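Local coordinates for long form D7clu1 salivary protein (Culex quinquefasciatus, PDB 6V4C), which binds adenine nucleotides and nucleosides of the vertebrate host, ADP and ATP most tightly, and inhibits platelet aggregation and haemostasis during mosquito blood feeding, at residues D161-Y166 with D177-K182; I150-G155 with D290-C295; F13-C18 with M34-A39; E54-Y59 with K124-D129; M191-K196 with E202-R207. All coordinates share one frame; numbering follows the deposited sequence.

Contact 1. Residues D161-Y166 with D177-K182; sequences DGEAAY and DPKFIK
Ala165, in the first turn of helix 164-172, presses its methyl against the side chain of Asp177, which precedes the turn leading into helix 179-190. Followed outward, the aspartate keeps near this methyl: its CB lies 4.0 Å, CG 3.7 Å, OD1 3.7 Å and OD2 3.9 Å from Ala165 CB. Asp177 CG sits between the backbone N and the carbonyl carbon (chi1 82°), a rotation that turns the carboxylate back over the coming helix. OD1 accepts from the hydroxyl of Tyr159. OD2 takes the backbone N-H of Lys179 at 3.1 Å, a capping bond that is bent (137°) and meets the carboxylate from above its plane, 66° out of it. A short polar side chain suits this place because it can reach a helix N-H two residues ahead, and alanine suits the other because its small methyl lets the carboxylate come close.

Alongside, the extended chain of Lys179 brings NZ to 3.2 Å from Glu163 OE2, the two side chains approaching from opposite directions. This salt bridge is weak as a hydrogen bond and belongs to one of two lysine conformers; Glu163 OE2 is held more firmly by Gln160 N. Within this PBP/GOBP domain the chemistry thus implies a capped corner at Asp177, with a weak, probably mobile ion pair at the surface that probably eases the nearness of two acidic groups.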
# COMPACT_ATOMS: atom_id res chain seq x y z
N ASP A 161 -15.28 12.20 17.43
CA ASP A 161 -14.86 11.16 18.36
C ASP A 161 -15.98 10.85 19.34
O ASP A 161 -16.59 11.75 19.92
CB ASP A 161 -13.62 11.64 19.13
CG ASP A 161 -12.38 11.68 18.26
OD1 ASP A 161 -12.48 11.41 17.05
OD2 ASP A 161 -11.29 11.98 18.80
N GLY A 162 -16.28 9.56 19.48
CA GLY A 162 -17.25 9.10 20.45
C GLY A 162 -18.70 9.19 20.02
O GLY A 162 -19.57 8.80 20.80
N GLU A 163 -18.99 9.70 18.83
CA GLU A 163 -20.38 9.78 18.41
C GLU A 163 -20.92 8.38 18.09
O GLU A 163 -20.18 7.48 17.69
CB GLU A 163 -20.55 10.73 17.22
CG GLU A 163 -20.27 10.13 15.85
CD GLU A 163 -20.71 11.06 14.72
OE1 GLU A 163 -21.88 10.97 14.30
OE2 GLU A 163 -19.88 11.87 14.27
N ALA A 164 -22.23 8.22 18.28
CA ALA A 164 -22.83 6.89 18.29
C ALA A 164 -22.60 6.14 16.98
O ALA A 164 -22.28 4.95 16.99
CB ALA A 164 -24.33 6.99 18.61
N ALA A 165 -22.78 6.82 15.85
CA ALA A 165 -22.56 6.16 14.57
C ALA A 165 -21.11 5.70 14.43
O ALA A 165 -20.85 4.61 13.90
CB ALA A 165 -22.94 7.09 13.42
N TYR A 166 -20.17 6.50 14.93
CA TYR A 166 -18.76 6.15 14.83
C TYR A 166 -18.45 4.90 15.64
O TYR A 166 -17.74 4.01 15.18
CB TYR A 166 -17.91 7.33 15.31
CG TYR A 166 -16.43 7.22 14.99
CD1 TYR A 166 -15.96 6.30 14.06
CD2 TYR A 166 -15.51 8.06 15.61
CE1 TYR A 166 -14.60 6.21 13.77
CE2 TYR A 166 -14.16 7.98 15.33
CZ TYR A 166 -13.71 7.05 14.41
OH TYR A 166 -12.36 6.98 14.13
N ASP A 177 -25.76 4.93 8.86
CA ASP A 177 -25.87 6.38 8.83
C ASP A 177 -25.30 6.93 7.52
O ASP A 177 -24.49 6.28 6.86
CB ASP A 177 -25.16 6.99 10.04
CG ASP A 177 -23.66 7.12 9.83
OD1 ASP A 177 -22.96 6.08 9.82
OD2 ASP A 177 -23.19 8.26 9.68
N PRO A 178 -25.72 8.13 7.12
CA PRO A 178 -25.32 8.65 5.80
C PRO A 178 -23.83 8.94 5.65
O PRO A 178 -23.33 8.95 4.52
CB PRO A 178 -26.16 9.93 5.65
CG PRO A 178 -26.49 10.33 7.05
CD PRO A 178 -26.68 9.04 7.79
N LYS A 179 -23.11 9.18 6.75
CA LYS A 179 -21.68 9.46 6.66
C LYS A 179 -20.87 8.23 6.28
O LYS A 179 -19.73 8.37 5.83
CB LYS A 179 -21.16 10.00 8.00
CG LYS A 179 -21.72 11.34 8.42
CD LYS A 179 -21.42 11.59 9.89
CE LYS A 179 -21.56 13.05 10.26
NZ LYS A 179 -21.24 13.27 11.70
N PHE A 180 -21.43 7.02 6.45
CA PHE A 180 -20.67 5.81 6.17
C PHE A 180 -20.39 5.62 4.68
O PHE A 180 -19.47 4.88 4.32
CB PHE A 180 -21.36 4.58 6.75
CG PHE A 180 -20.50 3.34 6.75
CD1 PHE A 180 -19.50 3.18 7.69
CD2 PHE A 180 -20.68 2.36 5.79
CE1 PHE A 180 -18.70 2.05 7.69
CE2 PHE A 180 -19.88 1.22 5.78
CZ PHE A 180 -18.89 1.07 6.73
N ILE A 181 -21.16 6.27 3.80
CA ILE A 181 -20.86 6.20 2.38
C ILE A 181 -19.52 6.86 2.09
O ILE A 181 -18.68 6.30 1.37
CB ILE A 181 -22.01 6.81 1.55
CG1 ILE A 181 -23.27 5.95 1.69
CG2 ILE A 181 -21.61 6.93 0.09
CD1 ILE A 181 -24.45 6.45 0.89
N LYS A 182 -19.28 8.04 2.66
CA LYS A 182 -17.99 8.70 2.49
C LYS A 182 -16.88 7.94 3.20
O LYS A 182 -15.76 7.83 2.68
CB LYS A 182 -18.05 10.13 3.03
CG LYS A 182 -19.00 11.07 2.31
CD LYS A 182 -18.90 12.46 2.92
CE LYS A 182 -20.06 13.35 2.52
NZ LYS A 182 -20.02 14.64 3.27

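Contact 2. Residues I150-G155 with D290-C295; sequences IFRFCG and DSEAKC
Arg152 of helix 150-158 and Ala293, at the end of helix 279-292, bring the two backbones to 7.4 Å between their CA atoms. The second helix stops in a Schellman motif: Lys294 takes positive phi (61°), its N reaches Ser291 O at 2.9 Å, and Cys295 N reaches Asp290 O at 2.8 Å. Cys295, the last residue, is then tied to Cys167 by a disulfide, fastening the C-terminus to the PBP/GOBP domain.

Arg152 suits the junction because its methylenes and its charge serve separate neighbours. The chain bends at chi2 (60°) and crosses Glu292 at a slant, with CG 3.4 Å from Glu292 OE1. The carboxylate plane lies within 15° of the guanidinium, but OE1 is far out of that plane, so only the charges attract. Arg152 NH1 instead pairs with Asp161 and Tyr166 OH, while Glu292 OE2 hydrogen-bonds a 2-ethoxyethanol, probably from the crystallisation liquor. Over one guanidinium face sits the helix-end carbonyl, Glu292 O, 3.5 Å from Arg152 NH2.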
# COMPACT_ATOMS: atom_id res chain seq x y z
N ILE A 150 -5.51 3.54 8.59
CA ILE A 150 -6.32 4.08 7.50
C ILE A 150 -7.74 4.36 7.97
O ILE A 150 -8.36 5.35 7.57
CB ILE A 150 -6.27 3.14 6.27
CG1 ILE A 150 -7.11 3.70 5.12
CG2 ILE A 150 -6.73 1.74 6.64
CD1 ILE A 150 -6.61 5.01 4.56
N PHE A 151 -8.27 3.51 8.85
CA PHE A 151 -9.63 3.71 9.35
C PHE A 151 -9.72 4.93 10.25
O PHE A 151 -10.68 5.69 10.18
CB PHE A 151 -10.12 2.45 10.07
CG PHE A 151 -10.18 1.24 9.20
CD1 PHE A 151 -11.26 1.04 8.35
CD2 PHE A 151 -9.16 0.31 9.20
CE1 PHE A 151 -11.32 -0.07 7.53
CE2 PHE A 151 -9.21 -0.80 8.38
CZ PHE A 151 -10.29 -0.99 7.55
N ARG A 152 -8.71 5.13 11.11
CA ARG A 152 -8.70 6.31 11.97
C ARG A 152 -8.47 7.57 11.15
O ARG A 152 -9.10 8.61 11.38
CB ARG A 152 -7.64 6.15 13.05
CG ARG A 152 -7.46 7.36 13.96
CD ARG A 152 -8.74 7.69 14.71
NE ARG A 152 -8.55 8.85 15.59
CZ ARG A 152 -9.54 9.50 16.19
NH1 ARG A 152 -10.80 9.13 16.00
NH2 ARG A 152 -9.27 10.54 16.97
N PHE A 153 -7.57 7.50 10.16
CA PHE A 153 -7.33 8.64 9.28
C PHE A 153 -8.60 9.04 8.55
O PHE A 153 -8.91 10.24 8.44
CB PHE A 153 -6.21 8.31 8.30
CG PHE A 153 -5.87 9.45 7.38
CD1 PHE A 153 -5.09 10.50 7.83
CD2 PHE A 153 -6.34 9.47 6.08
CE1 PHE A 153 -4.78 11.56 6.99
CE2 PHE A 153 -6.03 10.52 5.24
CZ PHE A 153 -5.25 11.56 5.69
N CYS A 154 -9.36 8.06 8.04
CA CYS A 154 -10.62 8.37 7.37
C CYS A 154 -11.70 8.77 8.38
O CYS A 154 -12.51 9.66 8.10
CB CYS A 154 -11.10 7.16 6.56
SG CYS A 154 -10.07 6.73 5.13
N GLY A 155 -11.73 8.11 9.54
CA GLY A 155 -12.79 8.38 10.50
C GLY A 155 -12.77 9.80 11.03
O GLY A 155 -13.82 10.40 11.26
N ASP A 290 -10.19 1.30 19.64
CA ASP A 290 -11.47 1.80 20.14
C ASP A 290 -11.26 3.02 21.03
O ASP A 290 -11.95 4.03 20.90
CB ASP A 290 -12.19 0.71 20.93
CG ASP A 290 -12.66 -0.45 20.07
OD1 ASP A 290 -12.76 -0.30 18.83
OD2 ASP A 290 -12.94 -1.53 20.64
N SER A 291 -10.30 2.92 21.95
CA SER A 291 -10.03 4.02 22.88
C SER A 291 -9.53 5.25 22.13
O SER A 291 -9.90 6.38 22.48
CB SER A 291 -8.99 3.57 23.91
OG SER A 291 -8.61 4.65 24.74
N GLU A 292 -8.70 5.05 21.12
CA GLU A 292 -8.22 6.16 20.29
C GLU A 292 -9.38 6.92 19.66
O GLU A 292 -9.33 8.15 19.54
CB GLU A 292 -7.28 5.61 19.22
CG GLU A 292 -6.68 6.64 18.29
CD GLU A 292 -5.79 6.00 17.24
OE1 GLU A 292 -6.31 5.25 16.39
OE2 GLU A 292 -4.56 6.23 17.29
N ALA A 293 -10.43 6.20 19.26
CA ALA A 293 -11.62 6.83 18.70
C ALA A 293 -12.60 7.30 19.76
O ALA A 293 -13.68 7.79 19.42
CB ALA A 293 -12.31 5.87 17.73
N LYS A 294 -12.24 7.16 21.04
CA LYS A 294 -13.13 7.49 22.16
C LYS A 294 -14.41 6.66 22.13
O LYS A 294 -15.50 7.15 22.40
CB LYS A 294 -13.43 9.00 22.25
CG LYS A 294 -12.35 9.81 22.96
CD LYS A 294 -11.06 9.89 22.16
CE LYS A 294 -9.92 10.49 22.98
NZ LYS A 294 -10.24 11.86 23.46
N CYS A 295 -14.26 5.38 21.80
CA CYS A 295 -15.39 4.45 21.73
C CYS A 295 -15.22 3.28 22.69
O CYS A 295 -14.29 3.25 23.49
CB CYS A 295 -15.57 3.94 20.30
SG CYS A 295 -16.32 5.14 19.18

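Contact 3. Residues F13-C18 with M34-A39; sequences FEEAKC and MKWSLA. With EDO (1,2-ethanediol), chain J.
Glu15 and Trp36 cross at a slant, the carboxylate plane turned 51° from the indole, and meet through a single hydrogen bond. Trp36 NE1 donates a hydrogen bond to Glu15 OE1 at 3.1 Å with an angle of 154°. The oxygen lies at the ring edge, almost in the indole plane, and is approached nearly along its own C-O bond. Glu15 reaches this far because CG is trans to the backbone N (chi1 179°) and the chain runs extended. A water also donates to Glu15 OE1 at 2.7 Å and to Met34 O at 2.9 Å, so the buried oxygen accepts two hydrogen bonds, which would probably favour the anionic form. Tryptophan fits because it packs its indole against Leu52, Leu122 and Leu128, among others, while offering one N-H.

Trp36 has positive phi as the residue that closes helix 27-34. What results is a Schellman helix end, its aromatic side chain pinned to helix 8-22 of the N-terminal PBP/GOBP domain, with Glu15 about 5 Å from the bound ADP.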
# COMPACT_ATOMS: atom_id res chain seq x y z
N PHE A 13 3.25 1.96 0.27
CA PHE A 13 2.31 0.85 0.12
C PHE A 13 2.78 -0.14 -0.93
O PHE A 13 2.76 -1.36 -0.71
CB PHE A 13 0.92 1.38 -0.23
CG PHE A 13 -0.15 0.31 -0.27
CD1 PHE A 13 -0.40 -0.41 -1.43
CD2 PHE A 13 -0.89 0.02 0.86
CE1 PHE A 13 -1.37 -1.39 -1.46
CE2 PHE A 13 -1.87 -0.96 0.84
CZ PHE A 13 -2.11 -1.66 -0.33
N GLU A 14 3.21 0.35 -2.09
CA GLU A 14 3.62 -0.55 -3.17
C GLU A 14 4.93 -1.25 -2.84
O GLU A 14 5.09 -2.44 -3.14
CB GLU A 14 3.72 0.21 -4.49
CG GLU A 14 2.41 0.85 -4.94
CD GLU A 14 1.32 -0.16 -5.25
OE1 GLU A 14 1.64 -1.34 -5.53
OE2 GLU A 14 0.13 0.22 -5.22
N GLU A 15 5.87 -0.54 -2.21
CA GLU A 15 7.14 -1.17 -1.84
C GLU A 15 6.91 -2.33 -0.87
O GLU A 15 7.47 -3.41 -1.04
CB GLU A 15 8.08 -0.14 -1.21
CG GLU A 15 9.42 -0.74 -0.78
CD GLU A 15 10.20 0.16 0.17
OE1 GLU A 15 11.26 0.68 -0.23
OE2 GLU A 15 9.74 0.35 1.31
N ALA A 16 6.08 -2.10 0.16
CA ALA A 16 5.82 -3.14 1.15
C ALA A 16 5.14 -4.35 0.51
O ALA A 16 5.43 -5.50 0.88
CB ALA A 16 4.96 -2.57 2.28
N LYS A 17 4.23 -4.12 -0.44
CA LYS A 17 3.56 -5.23 -1.10
C LYS A 17 4.55 -6.09 -1.88
O LYS A 17 4.46 -7.32 -1.86
CB LYS A 17 2.46 -4.69 -2.02
CG LYS A 17 1.66 -5.77 -2.72
CD LYS A 17 0.70 -5.16 -3.72
CE LYS A 17 0.04 -6.23 -4.57
NZ LYS A 17 -0.96 -5.64 -5.51
N CYS A 18 5.49 -5.45 -2.59
CA CYS A 18 6.51 -6.22 -3.30
C CYS A 18 7.40 -6.98 -2.33
O CYS A 18 7.75 -8.14 -2.58
CB CYS A 18 7.35 -5.30 -4.18
SG CYS A 18 6.55 -4.75 -5.70
N MET A 34 14.61 -2.73 2.55
CA MET A 34 14.15 -1.47 3.12
C MET A 34 15.26 -0.42 3.08
O MET A 34 15.00 0.76 2.85
CB MET A 34 13.67 -1.67 4.56
CG MET A 34 12.58 -2.72 4.70
SD MET A 34 11.91 -2.79 6.37
CE MET A 34 11.55 -4.54 6.52
N LYS A 35 16.50 -0.84 3.31
CA LYS A 35 17.65 0.04 3.20
C LYS A 35 18.08 0.25 1.75
O LYS A 35 19.06 0.98 1.51
CB LYS A 35 18.83 -0.52 4.00
CG LYS A 35 18.57 -0.63 5.50
N TRP A 36 17.38 -0.35 0.79
CA TRP A 36 17.72 -0.25 -0.63
C TRP A 36 19.14 -0.75 -0.91
O TRP A 36 19.87 -0.18 -1.72
CB TRP A 36 17.48 1.15 -1.19
CG TRP A 36 16.09 1.35 -1.70
CD1 TRP A 36 14.92 1.12 -1.02
CD2 TRP A 36 15.70 1.83 -3.00
NE1 TRP A 36 13.84 1.42 -1.81
CE2 TRP A 36 14.29 1.86 -3.03
CE3 TRP A 36 16.41 2.24 -4.13
CZ2 TRP A 36 13.58 2.28 -4.15
CZ3 TRP A 36 15.70 2.66 -5.24
CH2 TRP A 36 14.30 2.67 -5.25
N SER A 37 19.53 -1.82 -0.22
CA SER A 37 20.79 -2.51 -0.50
C SER A 37 20.48 -3.64 -1.49
O SER A 37 20.44 -4.82 -1.14
CB SER A 37 21.42 -3.03 0.79
N LEU A 38 20.25 -3.25 -2.74
CA LEU A 38 19.89 -4.18 -3.80
C LEU A 38 21.17 -4.72 -4.42
O LEU A 38 21.91 -3.99 -5.08
CB LEU A 38 19.02 -3.49 -4.85
CG LEU A 38 17.67 -2.92 -4.42
CD1 LEU A 38 17.06 -3.73 -3.28
CD2 LEU A 38 17.79 -1.45 -4.06
N ALA A 39 21.43 -6.01 -4.22
CA ALA A 39 22.64 -6.65 -4.71
C ALA A 39 22.26 -7.95 -5.41
O ALA A 39 21.74 -8.88 -4.79
C1 EDO J . -2.60 -4.83 -2.59
O1 EDO J . -3.35 -4.91 -1.38
C2 EDO J . -3.49 -4.32 -3.73
O2 EDO J . -2.81 -3.31 -4.49
O HOH W 1 12.76 2.13 1.56

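Contact 4. Residues E54-Y59 with K124-D129; sequences EALGMY and KIYLLD
The ring of Tyr126 meets Leu56 along one edge, where the backbone oxygen Leu56 O lies near the ring plane, 3.4 Å from Tyr126 CE2. Leu56 CD1 packs instead against a face at Tyr126 CD2, 3.7 Å away. The Met58 side chain runs head-on to that of Tyr126 and lies obliquely, on the same side of the ring plane as Leu56 CD1: its SD is 4.6 Å from the centroid, 31° off the normal, a Met-aromatic contact. The thioether chain bends at its last torsion (chi3 99°), which brings Met58 CE to 3.5 Å from Tyr126 CE1. A flexible methionine can follow the ring out to its hydroxyl, and Ile69 of helix 66-75 touches both side chains.

Each segment carries a helix end closed by a Schellman motif. Gly57 takes the positive phi after helix 45-55, where the lack of a CB makes that conformation cheap; Leu127 does so after helix 121-125.

Tyr126 OH is buried with no hydrogen-bond partner in the model; Met58 CG lies 3.2 Å from it. With no hydrogen bond across the segments, cohesion probably rests on apolar packing and the sulfur-ring contact, with a probable polar cost at the hydroxyl.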
# COMPACT_ATOMS: atom_id res chain seq x y z
N GLU A 54 8.01 -1.92 -11.74
CA GLU A 54 6.70 -1.89 -12.38
C GLU A 54 5.68 -1.19 -11.49
O GLU A 54 4.90 -0.35 -11.97
CB GLU A 54 6.25 -3.31 -12.72
CG GLU A 54 7.18 -4.05 -13.68
CD GLU A 54 6.67 -5.43 -14.04
OE1 GLU A 54 6.47 -5.70 -15.25
OE2 GLU A 54 6.46 -6.26 -13.12
N ALA A 55 5.68 -1.50 -10.19
CA ALA A 55 4.73 -0.87 -9.27
C ALA A 55 4.96 0.63 -9.16
O ALA A 55 4.01 1.39 -8.95
CB ALA A 55 4.82 -1.53 -7.90
N LEU A 56 6.21 1.08 -9.28
CA LEU A 56 6.53 2.50 -9.20
C LEU A 56 6.47 3.19 -10.56
O LEU A 56 6.81 4.38 -10.65
CB LEU A 56 7.90 2.71 -8.56
CG LEU A 56 8.09 2.15 -7.14
CD1 LEU A 56 9.33 2.74 -6.49
CD2 LEU A 56 6.85 2.39 -6.30
N GLY A 57 6.03 2.49 -11.60
CA GLY A 57 5.92 3.11 -12.91
C GLY A 57 7.23 3.36 -13.62
O GLY A 57 7.27 4.13 -14.57
N MET A 58 8.32 2.72 -13.17
CA MET A 58 9.60 2.88 -13.85
C MET A 58 9.74 1.98 -15.06
O MET A 58 10.52 2.29 -15.96
CB MET A 58 10.76 2.58 -12.89
CG MET A 58 10.72 3.34 -11.58
SD MET A 58 12.17 2.98 -10.58
CE MET A 58 13.20 4.39 -10.94
N TYR A 59 8.99 0.87 -15.11
CA TYR A 59 9.13 -0.12 -16.17
C TYR A 59 7.74 -0.52 -16.64
O TYR A 59 6.87 -0.84 -15.82
CB TYR A 59 9.87 -1.35 -15.64
CG TYR A 59 10.23 -2.37 -16.69
CD1 TYR A 59 11.30 -2.16 -17.55
CD2 TYR A 59 9.52 -3.56 -16.80
CE1 TYR A 59 11.64 -3.10 -18.51
CE2 TYR A 59 9.85 -4.50 -17.76
CZ TYR A 59 10.91 -4.26 -18.61
OH TYR A 59 11.25 -5.20 -19.56
N LYS A 124 15.04 9.28 -2.90
CA LYS A 124 14.55 10.64 -2.72
C LYS A 124 13.48 10.98 -3.76
O LYS A 124 12.44 11.56 -3.41
CB LYS A 124 15.71 11.63 -2.79
CG LYS A 124 16.66 11.56 -1.62
CD LYS A 124 17.78 12.57 -1.74
CE LYS A 124 18.70 12.54 -0.52
NZ LYS A 124 19.74 13.59 -0.60
N ILE A 125 13.71 10.62 -5.02
CA ILE A 125 12.74 10.94 -6.07
C ILE A 125 11.43 10.21 -5.83
O ILE A 125 10.34 10.76 -6.06
CB ILE A 125 13.34 10.65 -7.46
CG1 ILE A 125 14.44 11.67 -7.78
CG2 ILE A 125 12.26 10.69 -8.52
CD1 ILE A 125 15.00 11.56 -9.18
N TYR A 126 11.49 8.96 -5.36
CA TYR A 126 10.30 8.17 -5.08
C TYR A 126 9.85 8.26 -3.63
O TYR A 126 9.12 7.39 -3.15
CB TYR A 126 10.48 6.73 -5.56
CG TYR A 126 10.41 6.64 -7.07
CD1 TYR A 126 11.51 6.97 -7.86
CD2 TYR A 126 9.23 6.27 -7.71
CE1 TYR A 126 11.44 6.90 -9.24
CE2 TYR A 126 9.16 6.20 -9.09
CZ TYR A 126 10.26 6.52 -9.85
OH TYR A 126 10.20 6.45 -11.22
N LEU A 127 10.29 9.30 -2.91
CA LEU A 127 9.70 9.69 -1.63
C LEU A 127 9.81 8.59 -0.57
O LEU A 127 8.99 8.52 0.34
CB LEU A 127 8.25 10.16 -1.80
CG LEU A 127 8.00 11.02 -3.04
CD1 LEU A 127 6.56 11.48 -3.14
CD2 LEU A 127 8.95 12.21 -3.09
N LEU A 128 10.82 7.72 -0.70
CA LEU A 128 11.09 6.73 0.33
C LEU A 128 12.15 7.18 1.32
O LEU A 128 12.25 6.61 2.41
CB LEU A 128 11.51 5.40 -0.31
CG LEU A 128 10.41 4.68 -1.09
CD1 LEU A 128 10.98 3.49 -1.84
CD2 LEU A 128 9.29 4.23 -0.16
N ASP A 129 12.94 8.19 0.97
CA ASP A 129 13.89 8.79 1.90
C ASP A 129 13.13 9.38 3.08
O ASP A 129 12.13 10.08 2.90
CB ASP A 129 14.68 9.88 1.18
CG ASP A 129 15.63 10.60 2.10
OD1 ASP A 129 16.77 10.12 2.29
OD2 ASP A 129 15.24 11.66 2.63

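Contact 5. Residues M191-K196 with E202-R207; sequences MRWMKK and ESAILR
Trp193 and Ile205 make the apolar part of this contact, their side chains crossing at about a right angle. Ile205 CG1 stands over one face of the indole, 3.7 Å from the centroid of the five-membered ring and 16° off its normal, a CH-pi contact. This branch is anti to the carbonyl carbon (chi1 -60°), which directs it across the ring. On the opposite face Met191 CE lies 3.7 Å above the plane, so the indole is sandwiched between two aliphatic groups. A wide flat residue suits a site also lined by Ile243, Leu256 and Ile259.

The turn that delivers the tryptophan is a Schellman motif ending helix 179-190 of the second PBP/GOBP domain, with Arg192 at positive phi. Close to it, Ala204 CB sits 3.3 Å from Arg192 O; a small methyl lets helix 202-211 come this near. The arginine's own charged end points elsewhere, to Glu9 in a salt bridge and to Phe13 in a cation-pi contact.

Polar links pass through solvent. Trp193 NE1 is 3.8 Å from Ala204 O, and a water in the indole plane bridges them, accepting from NE1 at 2.9 Å and donating to Ala204 O at 2.6 Å.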
# COMPACT_ATOMS: atom_id res chain seq x y z
N MET A 191 -7.49 0.86 1.63
CA MET A 191 -7.08 -0.54 1.67
C MET A 191 -6.72 -1.08 0.30
O MET A 191 -6.23 -2.22 0.22
CB MET A 191 -8.21 -1.41 2.24
CG MET A 191 -8.50 -1.22 3.72
SD MET A 191 -9.69 -2.45 4.31
CE MET A 191 -11.19 -1.93 3.47
N ARG A 192 -6.96 -0.32 -0.76
CA ARG A 192 -6.78 -0.78 -2.14
C ARG A 192 -7.75 -1.91 -2.51
O ARG A 192 -7.55 -2.60 -3.52
CB ARG A 192 -5.33 -1.15 -2.47
CG ARG A 192 -4.43 0.02 -2.87
CD ARG A 192 -4.18 1.00 -1.72
NE ARG A 192 -3.10 1.93 -2.03
CZ ARG A 192 -2.64 2.85 -1.19
NH1 ARG A 192 -3.15 2.98 0.03
NH2 ARG A 192 -1.65 3.65 -1.56
N TRP A 193 -8.79 -2.13 -1.71
CA TRP A 193 -9.88 -3.00 -2.15
C TRP A 193 -10.57 -2.41 -3.37
O TRP A 193 -11.01 -3.14 -4.27
CB TRP A 193 -10.90 -3.20 -1.03
CG TRP A 193 -10.45 -4.13 0.05
CD1 TRP A 193 -9.17 -4.54 0.31
CD2 TRP A 193 -11.28 -4.78 1.02
NE1 TRP A 193 -9.16 -5.41 1.38
CE2 TRP A 193 -10.44 -5.57 1.84
CE3 TRP A 193 -12.65 -4.77 1.28
CZ2 TRP A 193 -10.93 -6.33 2.89
CZ3 TRP A 193 -13.14 -5.53 2.33
CH2 TRP A 193 -12.27 -6.30 3.12
N MET A 194 -10.69 -1.08 -3.42
CA MET A 194 -11.12 -0.36 -4.60
C MET A 194 -9.92 0.38 -5.16
O MET A 194 -9.22 1.08 -4.41
CB MET A 194 -12.23 0.64 -4.25
CG MET A 194 -12.86 1.34 -5.46
SD MET A 194 -13.96 2.70 -5.00
CE MET A 194 -15.57 2.05 -5.42
N LYS A 195 -9.66 0.22 -6.45
CA LYS A 195 -8.53 0.86 -7.08
C LYS A 195 -8.84 2.33 -7.36
O LYS A 195 -9.96 2.81 -7.12
CB LYS A 195 -8.14 0.13 -8.37
CG LYS A 195 -7.76 -1.33 -8.14
CD LYS A 195 -7.07 -1.95 -9.34
CE LYS A 195 -8.02 -2.15 -10.51
NZ LYS A 195 -7.55 -3.27 -11.39
N LYS A 196 -7.84 3.05 -7.85
CA LYS A 196 -8.02 4.47 -8.16
C LYS A 196 -9.14 4.69 -9.16
O LYS A 196 -9.93 5.64 -9.03
CB LYS A 196 -6.72 5.08 -8.68
CG LYS A 196 -5.79 5.61 -7.59
CD LYS A 196 -4.58 6.31 -8.20
N GLU A 202 -10.24 -7.77 -6.56
CA GLU A 202 -10.50 -9.04 -5.93
C GLU A 202 -9.24 -9.59 -5.25
O GLU A 202 -9.31 -10.01 -4.23
CB GLU A 202 -11.09 -9.94 -6.99
CG GLU A 202 -11.40 -11.31 -6.55
CD GLU A 202 -11.84 -12.39 -7.53
OE1 GLU A 202 -11.04 -13.10 -7.95
OE2 GLU A 202 -12.97 -12.57 -7.73
N SER A 203 -8.11 -9.55 -5.89
CA SER A 203 -6.89 -10.07 -5.29
C SER A 203 -6.52 -9.32 -4.02
O SER A 203 -5.97 -9.91 -3.08
CB SER A 203 -5.74 -10.00 -6.29
OG SER A 203 -5.45 -8.65 -6.63
N ALA A 204 -6.82 -8.01 -3.96
CA ALA A 204 -6.49 -7.24 -2.76
C ALA A 204 -7.33 -7.68 -1.57
O ALA A 204 -6.83 -7.72 -0.44
CB ALA A 204 -6.68 -5.75 -3.03
N ILE A 205 -8.60 -8.01 -1.80
CA ILE A 205 -9.44 -8.52 -0.73
C ILE A 205 -8.91 -9.86 -0.23
O ILE A 205 -8.83 -10.10 0.98
CB ILE A 205 -10.90 -8.63 -1.21
CG1 ILE A 205 -11.42 -7.25 -1.62
CG2 ILE A 205 -11.78 -9.22 -0.12
CD1 ILE A 205 -12.62 -7.32 -2.56
N LEU A 206 -8.53 -10.75 -1.15
CA LEU A 206 -8.03 -12.07 -0.77
C LEU A 206 -6.74 -11.97 0.03
O LEU A 206 -6.47 -12.84 0.87
CB LEU A 206 -7.83 -12.93 -2.02
CG LEU A 206 -9.07 -13.17 -2.88
CD1 LEU A 206 -8.75 -14.04 -4.09
CD2 LEU A 206 -10.17 -13.79 -2.05
N ARG A 207 -5.92 -10.95 -0.23
CA ARG A 207 -4.72 -10.75 0.57
C ARG A 207 -5.07 -10.58 2.04
O ARG A 207 -4.38 -11.12 2.92
CB ARG A 207 -3.94 -9.54 0.07
CG ARG A 207 -3.30 -9.71 -1.29
CD ARG A 207 -2.53 -8.46 -1.71
NE ARG A 207 -1.35 -8.24 -0.87
CZ ARG A 207 -0.13 -8.68 -1.17
NH1 ARG A 207 0.07 -9.37 -2.28
NH2 ARG A 207 0.89 -8.43 -0.35
O HOH W 2 -6.44 -6.41 1.80

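In the fold
The contacts fall into two groups about the bound ADP. Contacts 3 and 4, with centres 10 Å apart, meet through Leu128 of segment 124-129, whose CD1 is 3.5 Å from Trp36 NE1. Contacts 1 and 2 lie on the opposite side of the chain's centre from contacts 3 and 4, joined by the salt bridge from Arg152 NH1 to Asp161 OD1, 3.0 Å. Contact 5 links the groups: Met191 SD packs 3.6 Å from Phe151 CZ of contact 2, and Arg207 NH2 lies 3.6 Å from Lys17 CG of contact 3. The Leu56 and Arg152 side chains lie about 12 Å from ADP, and that of Arg192 about 4 Å from the side chain of ADP-binding Tyr266; contact 1 is remote.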